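Local coordinates for lipid-transfer protein (Thermomonospora curvata, PDB 6OK1), which is a lipid-transfer protein of the thiolase superfamily, built round a mixed beta sheet flanked by helices, whose precise function is not established, at residues A[275-280]-A[384-389]; A[172-177]-A[192-197]; A[149-154]-A[254-259]. All coordinates share one frame; numbering follows the deposited sequence.

Contact 1. Residues A[275-280]-A[384-389]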
ATOM      1  N   GLN A 275      21.910   6.736  -9.134  1.00 25.15           N
ATOM      2  CA  GLN A 275      22.069   7.036 -10.553  0.66 20.63           C
ATOM      3  C   GLN A 275      20.952   7.947 -11.047  1.00 25.89           C
ATOM      4  O   GLN A 275      21.202   8.915 -11.788  1.00 27.98           O
ATOM      5  CB  GLN A 275      22.095   5.738 -11.358  0.66 19.16           C
ATOM      6  CG  GLN A 275      23.329   4.902 -11.113  0.66 40.89           C
ATOM      7  CD  GLN A 275      23.166   3.457 -11.574  0.66 98.12           C
ATOM      8  OE1 GLN A 275      22.221   3.117 -12.296  0.66 59.16           O
ATOM      9  NE2 GLN A 275      24.089   2.599 -11.147  0.66 84.42           N
ATOM     10  N   GLN A 276      19.715   7.663 -10.631  1.00 23.14           N
ATOM     11  CA  GLN A 276      18.587   8.480 -11.038  1.00 23.63           C
ATOM     12  C   GLN A 276      18.658   9.865 -10.409  1.00 24.71           C
ATOM     13  O   GLN A 276      18.345  10.864 -11.068  1.00 25.37           O
ATOM     14  CB  GLN A 276      17.276   7.794 -10.658  1.00 23.44           C
ATOM     15  CG  GLN A 276      17.029   6.540 -11.404  1.00 22.38           C
ATOM     16  CD  GLN A 276      15.869   5.797 -10.804  1.00 23.28           C
ATOM     17  OE1 GLN A 276      14.723   6.069 -11.131  1.00 22.46           O
ATOM     18  NE2 GLN A 276      16.157   4.900  -9.876  1.00 25.37           N
ATOM     19  N   LEU A 277      19.012   9.941  -9.121  1.00 24.43           N
ATOM     20  CA  LEU A 277      19.090  11.239  -8.452  1.00 23.81           C
ATOM     21  C   LEU A 277      20.073  12.148  -9.156  1.00 27.32           C
ATOM     22  O   LEU A 277      19.800  13.338  -9.349  1.00 26.14           O
ATOM     23  CB  LEU A 277      19.523  11.092  -7.012  1.00 21.66           C
ATOM     24  CG  LEU A 277      18.574  10.306  -6.128  1.00 22.92           C
ATOM     25  CD1 LEU A 277      19.169  10.176  -4.723  1.00 24.80           C
ATOM     26  CD2 LEU A 277      17.235  11.015  -6.079  1.00 22.68           C
ATOM     27  N   TYR A 278      21.246  11.627  -9.491  1.00 27.22           N
ATOM     28  CA  TYR A 278      22.244  12.466 -10.157  1.00 24.03           C
ATOM     29  C   TYR A 278      21.818  12.824 -11.578  1.00 27.00           C
ATOM     30  O   TYR A 278      22.046  13.955 -12.037  1.00 29.38           O
ATOM     31  CB  TYR A 278      23.595  11.760 -10.160  1.00 28.73           C
ATOM     32  CG  TYR A 278      24.181  11.596  -8.793  1.00 26.93           C
ATOM     33  CD1 TYR A 278      24.250  12.671  -7.908  1.00 25.62           C
ATOM     34  CD2 TYR A 278      24.641  10.356  -8.361  1.00 28.25           C
ATOM     35  CE1 TYR A 278      24.765  12.528  -6.645  1.00 26.45           C
ATOM     36  CE2 TYR A 278      25.174  10.204  -7.086  1.00 26.32           C
ATOM     37  CZ  TYR A 278      25.233  11.298  -6.238  1.00 27.79           C
ATOM     38  OH  TYR A 278      25.746  11.189  -4.974  1.00 29.42           O
ATOM     39  N   ALA A 279      21.230  11.881 -12.308  1.00 26.72           N
ATOM     40  CA  ALA A 279      20.792  12.188 -13.664  1.00 29.86           C
ATOM     41  C   ALA A 279      19.648  13.199 -13.660  1.00 31.72           C
ATOM     42  O   ALA A 279      19.599  14.100 -14.513  1.00 29.87           O
ATOM     43  CB  ALA A 279      20.379  10.912 -14.386  1.00 28.80           C
ATOM     44  N   GLN A 280      18.714  13.061 -12.723  1.00 27.95           N
ATOM     45  CA  GLN A 280      17.563  13.960 -12.679  1.00 21.81           C
ATOM     46  C   GLN A 280      18.005  15.386 -12.385  1.00 28.31           C
ATOM     47  O   GLN A 280      17.535  16.346 -13.009  1.00 29.58           O
ATOM     48  CB  GLN A 280      16.577  13.513 -11.601  1.00 25.50           C
ATOM     49  CG  GLN A 280      15.774  12.278 -11.951  1.00 25.26           C
ATOM     50  CD  GLN A 280      15.037  11.751 -10.740  1.00 33.17           C
ATOM     51  OE1 GLN A 280      15.143  12.318  -9.667  1.00 32.47           O
ATOM     52  NE2 GLN A 280      14.301  10.669 -10.903  1.00 29.84           N
ATOM     53  N   GLY A 384      15.304   7.667  -2.585  1.00 21.50           N
ATOM     54  CA  GLY A 384      16.192   8.750  -2.209  1.00 24.06           C
ATOM     55  C   GLY A 384      15.667  10.060  -2.740  1.00 23.69           C
ATOM     56  O   GLY A 384      14.802  10.093  -3.626  1.00 23.53           O
ATOM     57  N   LEU A 385      16.234  11.142  -2.212  1.00 22.39           N
ATOM     58  CA  LEU A 385      15.944  12.488  -2.691  1.00 22.76           C
ATOM     59  C   LEU A 385      17.237  13.259  -2.804  1.00 26.99           C
ATOM     60  O   LEU A 385      18.169  13.039  -2.036  1.00 25.79           O
ATOM     61  CB  LEU A 385      15.053  13.285  -1.746  1.00 22.94           C
ATOM     62  CG  LEU A 385      13.698  12.655  -1.423  1.00 24.40           C
ATOM     63  CD1 LEU A 385      13.125  13.327  -0.220  1.00 22.79           C
ATOM     64  CD2 LEU A 385      12.760  12.723  -2.612  1.00 26.08           C
ATOM     65  N   ILE A 386      17.257  14.229  -3.716  1.00 24.35           N
ATOM     66  CA  ILE A 386      18.153  15.374  -3.567  1.00 23.85           C
ATOM     67  C   ILE A 386      17.257  16.591  -3.399  1.00 29.26           C
ATOM     68  O   ILE A 386      16.433  16.893  -4.272  1.00 26.84           O
ATOM     69  CB  ILE A 386      19.132  15.531  -4.742  1.00 25.13           C
ATOM     70  CG1 ILE A 386      20.113  14.349  -4.779  1.00 26.11           C
ATOM     71  CG2 ILE A 386      19.909  16.864  -4.612  1.00 28.35           C
ATOM     72  CD1 ILE A 386      21.001  14.277  -6.037  1.00 28.34           C
ATOM     73  N   LEU A 387      17.377  17.242  -2.244  1.00 27.19           N
ATOM     74  CA  LEU A 387      16.711  18.506  -1.961  1.00 25.47           C
ATOM     75  C   LEU A 387      17.726  19.631  -2.122  1.00 29.31           C
ATOM     76  O   LEU A 387      18.885  19.492  -1.712  1.00 30.51           O
ATOM     77  CB  LEU A 387      16.129  18.528  -0.546  1.00 27.33           C
ATOM     78  CG  LEU A 387      15.126  17.422  -0.233  1.00 28.13           C
ATOM     79  CD1 LEU A 387      14.604  17.618   1.161  1.00 28.10           C
ATOM     80  CD2 LEU A 387      13.989  17.425  -1.233  1.00 30.57           C
ATOM     81  N   GLY A 388      17.294  20.736  -2.728  1.00 27.86           N
ATOM     82  CA  GLY A 388      18.209  21.816  -3.036  1.00 31.12           C
ATOM     83  C   GLY A 388      17.614  23.195  -2.844  1.00 38.48           C
ATOM     84  O   GLY A 388      16.400  23.405  -2.898  1.00 33.13           O
ATOM     85  N   ALA A 389      18.512  24.145  -2.608  1.00 33.77           N
ATOM     86  CA  ALA A 389      18.110  25.542  -2.598  1.00 44.11           C
ATOM     87  C   ALA A 389      17.474  25.905  -3.936  1.00 38.87           C
ATOM     88  O   ALA A 389      17.736  25.283  -4.972  1.00 46.50           O
ATOM     89  CB  ALA A 389      19.309  26.447  -2.314  1.00 46.51           C
TER
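Leu277 and Ile386 meet where helix 268-281 packs on strand 382-388 of the central mixed sheet, a helix-on-sheet layer of the thiolase fold. The axes of the segments 275-280 and 384-388 approach to 8.5 Å and run in nearly the same direction, 29° apart, and the CA atoms of Leu277 and Ile386 are the nearest pair between them.

Contacts between apolar side chains come first. Ile386 sends CG1 out anti to its carbonyl carbon (chi1 -66°), which carries the terminal CD1 to the helix, where it lies 3.6 Å from Leu277 CB. The same methyl reaches the Tyr278 ring obliquely, with CD1 of Ile386 4.1 Å from CD1 of Tyr278, and the two side chains cross at about a right angle. Leu373 of the next strand, 371-375, is touched by all three residues, so the cluster spans two adjacent strands.

The other group is side chain against strand backbone. Both methyls of Leu277 rest on the peptide that joins Gly384 to Leu385: CD1 lies 4.0 Å from Leu385 N, and CD2 is 3.9 Å from Leu385 CA. Leu277 thus lies directly against the bare Gly384 backbone. Polar ends bond elsewhere, Tyr278 OH to the carbonyl of Leu308. Closest to the glycine backbone is CD2 of Leu277, 3.6 Å from Gly384 O.

Contact 2. Residues A[172-177]-A[192-197]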
ATOM      1  N   ARG A 172      32.145   4.090  14.451  1.00 24.97           N
ATOM      2  CA  ARG A 172      32.341   5.506  14.151  1.00 25.16           C
ATOM      3  C   ARG A 172      31.070   6.144  13.635  1.00 26.52           C
ATOM      4  O   ARG A 172      30.860   7.345  13.833  1.00 27.48           O
ATOM      5  CB  ARG A 172      33.495   5.688  13.165  1.00 27.20           C
ATOM      6  CG  ARG A 172      34.798   5.828  13.895  1.00 29.83           C
ATOM      7  CD  ARG A 172      35.993   6.084  12.981  1.00 32.32           C
ATOM      8  NE  ARG A 172      36.542   4.821  12.526  1.00 44.85           N
ATOM      9  CZ  ARG A 172      37.399   4.087  13.219  1.00 40.56           C
ATOM     10  NH1 ARG A 172      37.834   4.494  14.398  1.00 37.62           N
ATOM     11  NH2 ARG A 172      37.809   2.929  12.740  1.00 35.74           N
ATOM     12  N   VAL A 173      30.227   5.365  12.951  1.00 26.25           N
ATOM     13  CA  VAL A 173      28.936   5.868  12.506  1.00 23.43           C
ATOM     14  C   VAL A 173      28.065   6.172  13.703  1.00 24.15           C
ATOM     15  O   VAL A 173      27.385   7.207  13.758  1.00 25.77           O
ATOM     16  CB  VAL A 173      28.249   4.848  11.580  1.00 24.52           C
ATOM     17  CG1 VAL A 173      26.844   5.319  11.230  1.00 26.87           C
ATOM     18  CG2 VAL A 173      29.041   4.647  10.339  1.00 26.82           C
ATOM     19  N   ALA A 174      28.043   5.253  14.662  1.00 23.72           N
ATOM     20  CA  ALA A 174      27.254   5.459  15.869  1.00 24.69           C
ATOM     21  C   ALA A 174      27.732   6.692  16.621  1.00 24.79           C
ATOM     22  O   ALA A 174      26.919   7.497  17.088  1.00 25.33           O
ATOM     23  CB  ALA A 174      27.330   4.217  16.760  1.00 26.20           C
ATOM     24  N   VAL A 175      29.050   6.865  16.725  1.00 25.80           N
ATOM     25  CA  VAL A 175      29.598   7.990  17.483  1.00 26.54           C
ATOM     26  C   VAL A 175      29.212   9.313  16.835  1.00 25.03           C
ATOM     27  O   VAL A 175      28.785  10.258  17.518  1.00 27.36           O
ATOM     28  CB  VAL A 175      31.127   7.849  17.614  1.00 30.14           C
ATOM     29  CG1 VAL A 175      31.726   9.084  18.266  1.00 28.42           C
ATOM     30  CG2 VAL A 175      31.484   6.594  18.423  1.00 29.77           C
ATOM     31  N   VAL A 176      29.355   9.420  15.508  1.00 25.97           N
ATOM     32  CA  VAL A 176      29.014  10.696  14.870  1.00 27.29           C
ATOM     33  C   VAL A 176      27.509  10.942  14.933  1.00 24.73           C
ATOM     34  O   VAL A 176      27.064  12.065  15.203  1.00 25.40           O
ATOM     35  CB  VAL A 176      29.568  10.771  13.430  1.00 26.92           C
ATOM     36  CG1 VAL A 176      28.759   9.921  12.470  1.00 30.20           C
ATOM     37  CG2 VAL A 176      29.600  12.237  12.938  1.00 34.37           C
ATOM     38  N   ASP A 177      26.689   9.905  14.714  1.00 26.84           N
ATOM     39  CA  ASP A 177      25.261  10.061  14.955  1.00 23.09           C
ATOM     40  C   ASP A 177      24.988  10.636  16.342  1.00 29.39           C
ATOM     41  O   ASP A 177      24.190  11.568  16.503  1.00 27.48           O
ATOM     42  CB  ASP A 177      24.540   8.705  14.866  1.00 23.05           C
ATOM     43  CG  ASP A 177      24.107   8.314  13.464  1.00 27.95           C
ATOM     44  OD1 ASP A 177      24.127   9.124  12.527  1.00 25.49           O
ATOM     45  OD2 ASP A 177      23.723   7.123  13.317  1.00 26.07           O
ATOM     46  N   ARG A 192      23.592  13.331  25.390  1.00 30.66           N
ATOM     47  CA  ARG A 192      24.108  12.016  25.777  1.00 37.96           C
ATOM     48  C   ARG A 192      25.001  11.445  24.679  1.00 27.69           C
ATOM     49  O   ARG A 192      24.718  10.392  24.103  1.00 28.41           O
ATOM     50  CB  ARG A 192      22.945  11.081  26.123  1.00 32.91           C
ATOM     51  CG  ARG A 192      22.110  11.659  27.255  1.00 47.08           C
ATOM     52  CD  ARG A 192      21.086  10.701  27.813  1.00 61.16           C
ATOM     53  NE  ARG A 192      21.701   9.516  28.401  1.00 76.62           N
ATOM     54  CZ  ARG A 192      21.060   8.673  29.203  1.00 57.71           C
ATOM     55  NH1 ARG A 192      19.796   8.912  29.519  1.00 42.98           N
ATOM     56  NH2 ARG A 192      21.677   7.598  29.687  1.00 54.70           N
ATOM     57  N   PRO A 193      26.121  12.103  24.394  1.00 27.32           N
ATOM     58  CA  PRO A 193      27.049  11.564  23.395  1.00 31.03           C
ATOM     59  C   PRO A 193      27.714  10.289  23.895  1.00 32.93           C
ATOM     60  O   PRO A 193      27.742   9.992  25.092  1.00 31.67           O
ATOM     61  CB  PRO A 193      28.072  12.691  23.210  1.00 31.97           C
ATOM     62  CG  PRO A 193      28.083  13.422  24.546  1.00 34.31           C
ATOM     63  CD  PRO A 193      26.641  13.326  25.047  1.00 30.60           C
ATOM     64  N   ILE A 194      28.273   9.530  22.954  1.00 28.26           N
ATOM     65  CA  ILE A 194      28.983   8.306  23.284  1.00 25.40           C
ATOM     66  C   ILE A 194      30.407   8.403  22.771  1.00 27.24           C
ATOM     67  O   ILE A 194      30.737   9.211  21.895  1.00 31.29           O
ATOM     68  CB  ILE A 194      28.306   7.040  22.707  1.00 27.29           C
ATOM     69  CG1 ILE A 194      28.372   7.043  21.170  1.00 26.96           C
ATOM     70  CG2 ILE A 194      26.880   6.952  23.197  1.00 29.36           C
ATOM     71  CD1 ILE A 194      27.880   5.753  20.545  1.00 28.39           C
ATOM     72  N   THR A 195      31.256   7.546  23.324  1.00 29.56           N
ATOM     73  CA  THR A 195      32.587   7.334  22.783  1.00 30.96           C
ATOM     74  C   THR A 195      32.624   6.035  21.985  1.00 31.92           C
ATOM     75  O   THR A 195      31.759   5.163  22.126  1.00 31.34           O
ATOM     76  CB  THR A 195      33.638   7.253  23.896  1.00 29.75           C
ATOM     77  OG1 THR A 195      33.368   6.084  24.684  1.00 32.80           O
ATOM     78  CG2 THR A 195      33.623   8.516  24.785  1.00 34.66           C
ATOM     79  N   LEU A 196      33.672   5.896  21.170  1.00 28.73           N
ATOM     80  CA  LEU A 196      33.886   4.637  20.470  1.00 29.12           C
ATOM     81  C   LEU A 196      34.098   3.501  21.463  1.00 31.90           C
ATOM     82  O   LEU A 196      33.675   2.360  21.229  1.00 27.42           O
ATOM     83  CB  LEU A 196      35.071   4.773  19.512  1.00 27.36           C
ATOM     84  CG  LEU A 196      35.316   3.585  18.589  1.00 28.60           C
ATOM     85  CD1 LEU A 196      34.105   3.302  17.691  1.00 31.18           C
ATOM     86  CD2 LEU A 196      36.552   3.804  17.732  1.00 36.05           C
ATOM     87  N   GLU A 197      34.735   3.800  22.594  1.00 31.51           N
ATOM     88  CA  GLU A 197      34.872   2.811  23.647  1.00 30.63           C
ATOM     89  C   GLU A 197      33.506   2.375  24.169  1.00 29.81           C
ATOM     90  O   GLU A 197      33.279   1.184  24.427  1.00 29.29           O
ATOM     91  CB  GLU A 197      35.749   3.398  24.763  1.00 31.46           C
ATOM     92  CG  GLU A 197      37.235   3.615  24.345  1.00 88.45           C
ATOM     93  CD  GLU A 197      37.446   4.508  23.092  1.00170.19           C
ATOM     94  OE1 GLU A 197      36.835   5.610  22.970  1.00 37.33           O
ATOM     95  OE2 GLU A 197      38.237   4.089  22.210  1.00 78.74           O
TER
HETATM   96  O   HOH W   1      29.034  10.703  20.314  1.00 26.86           O
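Ile194 meets helix residues Ala174 and Val175 through both its backbone and its side chain. Its amide N donates to water 1 at 3.0 Å, and that water in turn donates to Val175 O at 2.8 Å, so a single water joins the loop to a helix carbonyl. The Ile194 side chain takes the less common rotamer, with CG1 between the backbone N and the carbonyl carbon (chi1 66°). From there CG1 lies 4.0 Å from Val175 CA, and CD1 continues to Ala174, 4.1 Å from its CB. The carbonyl of Ile194 is met by the Val175 side chain, whose CG1 is 3.8 Å from Ile194 O.

Thr195 follows as the N-cap of helix 196-201, its OG1 accepting from the backbone N of Asp198. Its CB points away from 172-177, and its share in the contact is main-chain: Val175 CG2 sits 3.8 Å from Thr195 C. This is a loop-to-helix junction closed by an N-cap, lying on the surface of the thiolase N-terminal family region.

At Leu196, the first residue of that helix, Val175 CG2 lies 3.6 Å from the backbone N. The Leu196 side chain, with CG anti to the backbone N (chi1 -173°), reaches Arg172, its CD1 near the backbone N and its CD2 at the guanidinium. That CD2 approaches the flat group obliquely, 3.6 Å from Arg172 NH1, while NH2 of that arginine forms a salt bridge with Asp169.

Contact 3. Residues A[149-154]-A[254-259]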
ATOM      1  N   ALA A 149      17.910  -6.851  12.956  1.00 21.88           N
ATOM      2  CA  ALA A 149      19.328  -6.789  13.277  1.00 20.67           C
ATOM      3  C   ALA A 149      20.070  -7.985  12.703  1.00 18.25           C
ATOM      4  O   ALA A 149      21.181  -7.841  12.173  1.00 19.63           O
ATOM      5  CB  ALA A 149      19.534  -6.740  14.780  1.00 22.85           C
ATOM      6  N   GLN A 150      19.483  -9.174  12.813  1.00 19.14           N
ATOM      7  CA  GLN A 150      20.142 -10.363  12.281  1.00 20.60           C
ATOM      8  C   GLN A 150      20.185 -10.317  10.765  1.00 21.00           C
ATOM      9  O   GLN A 150      21.181 -10.719  10.149  1.00 20.34           O
ATOM     10  CB  GLN A 150      19.411 -11.609  12.752  1.00 20.07           C
ATOM     11  CG  GLN A 150      19.494 -11.822  14.278  1.00 19.76           C
ATOM     12  CD  GLN A 150      18.443 -12.770  14.809  1.00 26.27           C
ATOM     13  OE1 GLN A 150      17.501 -13.158  14.095  1.00 26.14           O
ATOM     14  NE2 GLN A 150      18.583 -13.147  16.086  1.00 25.59           N
ATOM     15  N   TRP A 151      19.104  -9.837  10.144  1.00 19.81           N
ATOM     16  CA  TRP A 151      19.100  -9.757   8.689  1.00 17.35           C
ATOM     17  C   TRP A 151      20.212  -8.843   8.196  1.00 20.97           C
ATOM     18  O   TRP A 151      20.866  -9.149   7.195  1.00 21.36           O
ATOM     19  CB  TRP A 151      17.720  -9.298   8.170  1.00 17.94           C
ATOM     20  CG  TRP A 151      16.640 -10.215   8.534  1.00 17.21           C
ATOM     21  CD1 TRP A 151      16.746 -11.545   8.733  1.00 21.36           C
ATOM     22  CD2 TRP A 151      15.265  -9.870   8.825  1.00 18.41           C
ATOM     23  NE1 TRP A 151      15.524 -12.065   9.133  1.00 22.11           N
ATOM     24  CE2 TRP A 151      14.605 -11.058   9.181  1.00 21.91           C
ATOM     25  CE3 TRP A 151      14.542  -8.667   8.807  1.00 23.38           C
ATOM     26  CZ2 TRP A 151      13.265 -11.092   9.532  1.00 22.29           C
ATOM     27  CZ3 TRP A 151      13.206  -8.697   9.143  1.00 25.98           C
ATOM     28  CH2 TRP A 151      12.583  -9.905   9.516  1.00 23.64           C
ATOM     29  N   VAL A 152      20.446  -7.725   8.897  1.00 20.81           N
ATOM     30  CA  VAL A 152      21.499  -6.784   8.536  1.00 20.67           C
ATOM     31  C   VAL A 152      22.859  -7.384   8.845  1.00 19.37           C
ATOM     32  O   VAL A 152      23.826  -7.201   8.090  1.00 19.49           O
ATOM     33  CB  VAL A 152      21.297  -5.438   9.269  1.00 21.16           C
ATOM     34  CG1 VAL A 152      22.525  -4.521   9.100  1.00 23.83           C
ATOM     35  CG2 VAL A 152      20.033  -4.717   8.750  1.00 23.52           C
ATOM     36  N   ALA A 153      22.956  -8.105   9.959  1.00 19.68           N
ATOM     37  CA  ALA A 153      24.236  -8.667  10.378  1.00 20.12           C
ATOM     38  C   ALA A 153      24.792  -9.615   9.339  1.00 21.19           C
ATOM     39  O   ALA A 153      26.015  -9.687   9.158  1.00 19.41           O
ATOM     40  CB  ALA A 153      24.073  -9.371  11.706  1.00 20.98           C
ATOM     41  N   MET A 154      23.920 -10.321   8.611  1.00 19.04           N
ATOM     42  CA  MET A 154      24.390 -11.242   7.587  1.00 20.00           C
ATOM     43  C   MET A 154      25.146 -10.516   6.481  1.00 19.25           C
ATOM     44  O   MET A 154      26.185 -11.007   5.994  1.00 20.55           O
ATOM     45  CB  MET A 154      23.205 -12.027   7.017  1.00 22.40           C
ATOM     46  CG  MET A 154      23.623 -13.240   6.198  1.00 23.09           C
ATOM     47  SD  MET A 154      24.314 -14.575   7.167  1.00 20.32           S
ATOM     48  CE  MET A 154      22.807 -15.291   7.824  1.00 21.20           C
ATOM     49  N   HIS A 254      14.992  -9.116  -2.285  1.00 20.41           N
ATOM     50  CA  HIS A 254      14.181  -9.684  -1.208  1.00 19.90           C
ATOM     51  C   HIS A 254      13.966  -8.612  -0.143  1.00 19.29           C
ATOM     52  O   HIS A 254      14.583  -7.553  -0.164  1.00 20.11           O
ATOM     53  CB  HIS A 254      14.854 -10.941  -0.623  1.00 19.00           C
ATOM     54  CG  HIS A 254      15.015 -12.037  -1.620  1.00 19.75           C
ATOM     55  ND1 HIS A 254      14.219 -13.161  -1.637  1.00 19.42           N
ATOM     56  CD2 HIS A 254      15.845 -12.153  -2.679  1.00 20.69           C
ATOM     57  CE1 HIS A 254      14.564 -13.932  -2.653  1.00 20.43           C
ATOM     58  NE2 HIS A 254      15.552 -13.339  -3.305  1.00 19.16           N
ATOM     59  N   MET A 255      13.066  -8.896   0.785  1.00 20.03           N
ATOM     60  CA  MET A 255      12.772  -7.997   1.897  0.60 17.78           C
ATOM     61  C   MET A 255      13.775  -8.271   3.009  1.00 16.42           C
ATOM     62  O   MET A 255      13.631  -9.239   3.773  1.00 20.57           O
ATOM     63  CB  MET A 255      11.349  -8.211   2.396  0.60 20.51           C
ATOM     64  CG  MET A 255      10.978  -7.343   3.593  0.60 29.73           C
ATOM     65  SD  MET A 255      10.506  -5.691   3.082  0.60 45.17           S
ATOM     66  CE  MET A 255       8.771  -6.030   2.721  0.60 58.34           C
ATOM     67  N   MET A 256      14.815  -7.446   3.059  1.00 19.07           N
ATOM     68  CA  MET A 256      15.910  -7.439   4.022  1.00 19.27           C
ATOM     69  C   MET A 256      16.874  -8.597   3.866  1.00 21.72           C
ATOM     70  O   MET A 256      17.865  -8.637   4.598  1.00 18.78           O
ATOM     71  CB  MET A 256      15.409  -7.427   5.473  1.00 22.51           C
ATOM     72  CG  MET A 256      14.622  -6.186   5.787  1.00 22.72           C
ATOM     73  SD  MET A 256      15.663  -4.722   5.687  1.00 27.57           S
ATOM     74  CE  MET A 256      16.754  -4.980   7.079  1.00 36.18           C
ATOM     75  N   THR A 257      16.654  -9.509   2.925  1.00 18.75           N
ATOM     76  CA  THR A 257      17.408 -10.759   2.896  1.00 16.33           C
ATOM     77  C   THR A 257      17.858 -11.129   1.478  1.00 17.39           C
ATOM     78  O   THR A 257      17.797 -12.303   1.084  1.00 20.10           O
ATOM     79  CB  THR A 257      16.593 -11.899   3.497  1.00 17.95           C
ATOM     80  OG1 THR A 257      15.355 -12.069   2.802  1.00 19.58           O
ATOM     81  CG2 THR A 257      16.290 -11.627   4.961  1.00 19.01           C
ATOM     82  N   SER A 258      18.339 -10.140   0.715  1.00 18.16           N
ATOM     83  CA  SER A 258      18.826 -10.385  -0.654  1.00 18.48           C
ATOM     84  C   SER A 258      20.226 -11.001  -0.600  1.00 19.36           C
ATOM     85  O   SER A 258      21.242 -10.376  -0.921  1.00 21.00           O
ATOM     86  CB  SER A 258      18.826  -9.111  -1.475  1.00 20.13           C
ATOM     87  OG  SER A 258      17.558  -8.464  -1.400  1.00 21.39           O
ATOM     88  N   TYR A 259      20.246 -12.271  -0.233  1.00 20.09           N
ATOM     89  CA  TYR A 259      21.460 -13.009   0.088  1.00 19.18           C
ATOM     90  C   TYR A 259      21.937 -13.890  -1.058  1.00 19.69           C
ATOM     91  O   TYR A 259      22.893 -14.665  -0.880  1.00 20.71           O
ATOM     92  CB  TYR A 259      21.196 -13.910   1.295  1.00 18.57           C
ATOM     93  CG  TYR A 259      20.838 -13.228   2.607  1.00 18.43           C
ATOM     94  CD1 TYR A 259      21.324 -11.976   2.945  1.00 20.48           C
ATOM     95  CD2 TYR A 259      20.030 -13.875   3.508  1.00 18.98           C
ATOM     96  CE1 TYR A 259      21.002 -11.386   4.163  1.00 19.16           C
ATOM     97  CE2 TYR A 259      19.695 -13.292   4.727  1.00 19.00           C
ATOM     98  CZ  TYR A 259      20.175 -12.053   5.038  1.00 19.36           C
ATOM     99  OH  TYR A 259      19.843 -11.524   6.253  1.00 20.34           O
TER
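Trp151 and Tyr259 cross at about a right angle where helix 148-163 packs against the irregular loop that follows strand 240-248, a contact that joins the two thiolase-family regions of the chain. The phenol reaches the helix backbone: Tyr259 OH donates to Trp151 O at 2.8 Å. The hydroxyl meets a lone pair of the oxygen within the plane of its carbonyl (107° at the oxygen), while that oxygen faces the rim of the phenol.

The two faces of that ring are occupied from within the contact. Thr257 CA lies over the centre of one. Across the other comes Met154, whose CG is 4.0 Å from the ring centroid, a CH-pi contact. Its chain leaves with CG anti to the backbone N (chi1 -166°) and then bends, putting SD above the same face at 5.4 Å from the centroid, a distant Met-aromatic contact.

Trp151 receives the loop differently. A methyl, Thr257 CG2, stands over the face of its five-membered ring, 4.0 Å from the centroid and 21° off the normal. Met256 crosses the indole at about a right angle, with CB 3.7 Å from Trp151 CE3, and NE1 of the indole is bonded to Leu145 O. Met256 O is buried without a polar partner in the model. The Met256 chain, bent at its second and third torsions, ends with CE 3.7 Å from Val152 CG2.

The three contacts are spatially separate, and none touches another. Centres of contacts 1 and 2 are about 29 Å apart, those of 1 and 3 about 27 Å, and those of 2 and 3 about 24 Å, with nearest atoms of the last pair about 11 Å apart. Contact 2 is nested in the chain loop closed by contact 3, and helices 148-163 and 167-182, one in each, are consecutive. Contact 1 closes later, on the central mixed sheet. Contacts 1 and 2 are local packing within the C-terminal and N-terminal thiolase regions respectively, whereas contact 3 ties the two regions together, beside the chain of another protein in the assembly.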